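PDB 7AE5: protein ShdD from Sedimentibacter hydroxybenzoicus, which is a small zinc-binding subunit of a phenolic acid decarboxylase complex, involved in non-oxidative decarboxylation and detoxification of phenolic compounds, though its precise biochemical role is unknown. Local coordinates for residues Y33-R36 against N40-V43. Residues are numbered along the deposited sequence; the frame is centred on the assembly and turned at random.
Sequences YSWR and NPVV
The Tyr33 ring meets Pro41 at its edge: Pro41 CB lies near the ring plane, 3.4 Å from Tyr33 OH, while Val43 CG2 approaches obliquely, 4.1 Å from Tyr33 CZ. Pro41 CG packs on Trp35 CB, at the root of the indole, and His4 packs against the indole edge-to-face. These aromatic groups belong to a small zinc-ribbon-like domain, in which an antiparallel sheet adjoins a zinc ion bound by Cys3, Cys6, Cys28 and Cys31. Strand 34-36 is an outermost strand of that sheet within the chain, and the irregular segment 40-43 folds back over it after a three-residue connection. The CA atoms of Trp35 and Pro41 are 7.7 Å apart, against 10.5 Å for Tyr33 and Val43, so the return path diverges toward the zinc end, where the long tyrosine side chain bridges the wider gap. With CG anti to the backbone N (chi1 -172°), the ring extends so that OH meets Pro41 CB and Val43 CG2, and the same side chain touches Cys3 and Arg5 and comes within about 4 Å of the zinc. Contacts across the segments are entirely apolar or van der Waals; polar links from both segments instead reach the phenolic acid decarboxylase chain, whose Arg133 NH2 hydrogen-bonds Ser34 O and whose Gln137 NE2 hydrogen-bonds Val42 O. Pro41 also touches His4, so the proline ring contacts Tyr33, Trp35 and His4. With C-gamma exo pucker, it crosses the tryptophan side chain at about a right angle, and its CG rests 3.9 Å from Trp35 CB and 4.1 Å from Tyr33 OH.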
ATOM      1  N   TYR H  33     -27.023 -19.441 -38.191  1.00 43.70           N
ATOM      2  CA  TYR H  33     -27.385 -20.330 -37.095  1.00 41.65           C
ATOM      3  C   TYR H  33     -27.987 -21.617 -37.646  1.00 41.78           C
ATOM      4  O   TYR H  33     -28.812 -21.593 -38.561  1.00 42.14           O
ATOM      5  CB  TYR H  33     -28.377 -19.646 -36.153  1.00 39.81           C
ATOM      6  CG  TYR H  33     -28.659 -20.419 -34.882  1.00 39.07           C
ATOM      7  CD1 TYR H  33     -27.700 -20.527 -33.882  1.00 38.80           C
ATOM      8  CD2 TYR H  33     -29.886 -21.036 -34.680  1.00 39.39           C
ATOM      9  CE1 TYR H  33     -27.957 -21.232 -32.716  1.00 39.27           C
ATOM     10  CE2 TYR H  33     -30.152 -21.743 -33.520  1.00 40.30           C
ATOM     11  CZ  TYR H  33     -29.184 -21.837 -32.541  1.00 40.48           C
ATOM     12  OH  TYR H  33     -29.445 -22.540 -31.387  1.00 42.62           O
ATOM     13  N   SER H  34     -27.563 -22.747 -37.088  1.00 44.06           N
ATOM     14  CA  SER H  34     -28.039 -24.049 -37.527  1.00 44.21           C
ATOM     15  C   SER H  34     -28.483 -24.872 -36.327  1.00 44.19           C
ATOM     16  O   SER H  34     -28.002 -24.674 -35.207  1.00 44.11           O
ATOM     17  CB  SER H  34     -26.963 -24.809 -38.314  1.00 44.75           C
ATOM     18  OG  SER H  34     -25.845 -25.102 -37.498  1.00 44.56           O
ATOM     19  N   TRP H  35     -29.405 -25.802 -36.572  1.00 43.83           N
ATOM     20  CA  TRP H  35     -29.946 -26.618 -35.493  1.00 45.33           C
ATOM     21  C   TRP H  35     -30.616 -27.858 -36.067  1.00 46.39           C
ATOM     22  O   TRP H  35     -31.054 -27.878 -37.220  1.00 45.77           O
ATOM     23  CB  TRP H  35     -30.932 -25.823 -34.629  1.00 46.10           C
ATOM     24  CG  TRP H  35     -32.226 -25.486 -35.308  1.00 45.93           C
ATOM     25  CD1 TRP H  35     -33.391 -26.196 -35.252  1.00 47.53           C
ATOM     26  CD2 TRP H  35     -32.491 -24.345 -36.132  1.00 44.32           C
ATOM     27  NE1 TRP H  35     -34.362 -25.571 -35.995  1.00 46.62           N
ATOM     28  CE2 TRP H  35     -33.835 -24.433 -36.546  1.00 44.78           C
ATOM     29  CE3 TRP H  35     -31.722 -23.261 -36.565  1.00 42.97           C
ATOM     30  CZ2 TRP H  35     -34.427 -23.476 -37.371  1.00 43.81           C
ATOM     31  CZ3 TRP H  35     -32.310 -22.313 -37.382  1.00 42.46           C
ATOM     32  CH2 TRP H  35     -33.650 -22.427 -37.776  1.00 42.77           C
ATOM     33  N   ARG H  36     -30.686 -28.892 -35.234  1.00 44.54           N
ATOM     34  CA  ARG H  36     -31.335 -30.146 -35.582  1.00 45.95           C
ATOM     35  C   ARG H  36     -32.818 -30.084 -35.241  1.00 47.93           C
ATOM     36  O   ARG H  36     -33.226 -29.424 -34.281  1.00 49.05           O
ATOM     37  CB  ARG H  36     -30.680 -31.312 -34.837  1.00 47.41           C
ATOM     38  CG  ARG H  36     -30.651 -32.623 -35.607  1.00 47.15           C
ATOM     39  CD  ARG H  36     -30.009 -33.728 -34.779  1.00 48.34           C
ATOM     40  NE  ARG H  36     -28.695 -33.346 -34.275  1.00 46.46           N
ATOM     41  CZ  ARG H  36     -27.568 -33.447 -34.968  1.00 43.04           C
ATOM     42  NH1 ARG H  36     -27.557 -33.915 -36.205  1.00 41.48           N
ATOM     43  NH2 ARG H  36     -26.425 -33.068 -34.405  1.00 41.29           N
ATOM     44  N   ASN H  40     -34.774 -28.130 -29.428  1.00 67.45           N
ATOM     45  CA  ASN H  40     -35.741 -27.054 -29.211  1.00 67.29           C
ATOM     46  C   ASN H  40     -34.960 -25.876 -28.645  1.00 63.48           C
ATOM     47  O   ASN H  40     -35.036 -25.582 -27.445  1.00 65.85           O
ATOM     48  CB  ASN H  40     -36.871 -27.491 -28.278  1.00 73.68           C
ATOM     49  N   PRO H  41     -34.197 -25.178 -29.487  1.00 74.19           N
ATOM     50  CA  PRO H  41     -33.189 -24.241 -28.970  1.00 70.93           C
ATOM     51  C   PRO H  41     -33.822 -23.006 -28.344  1.00 71.60           C
ATOM     52  O   PRO H  41     -34.691 -22.363 -28.938  1.00 70.66           O
ATOM     53  CB  PRO H  41     -32.366 -23.879 -30.216  1.00 64.24           C
ATOM     54  CG  PRO H  41     -32.766 -24.876 -31.272  1.00 63.91           C
ATOM     55  CD  PRO H  41     -34.174 -25.253 -30.955  1.00 69.05           C
ATOM     56  N   VAL H  42     -33.373 -22.684 -27.136  1.00 55.56           N
ATOM     57  CA  VAL H  42     -33.682 -21.422 -26.477  1.00 55.94           C
ATOM     58  C   VAL H  42     -32.400 -20.601 -26.506  1.00 51.53           C
ATOM     59  O   VAL H  42     -31.466 -20.850 -25.735  1.00 51.79           O
ATOM     60  CB  VAL H  42     -34.194 -21.620 -25.045  1.00 61.02           C
ATOM     61  CG1 VAL H  42     -34.274 -20.283 -24.319  1.00 60.94           C
ATOM     62  CG2 VAL H  42     -35.553 -22.300 -25.058  1.00 65.01           C
ATOM     63  N   VAL H  43     -32.339 -19.634 -27.415  1.00 52.45           N
ATOM     64  CA  VAL H  43     -31.196 -18.732 -27.496  1.00 48.42           C
ATOM     65  C   VAL H  43     -31.354 -17.669 -26.417  1.00 50.40           C
ATOM     66  O   VAL H  43     -32.388 -16.997 -26.348  1.00 52.27           O
ATOM     67  CB  VAL H  43     -31.090 -18.097 -28.889  1.00 43.64           C
ATOM     68  CG1 VAL H  43     -29.920 -17.127 -28.943  1.00 43.42           C
ATOM     69  CG2 VAL H  43     -30.952 -19.174 -29.954  1.00 41.46           C
TER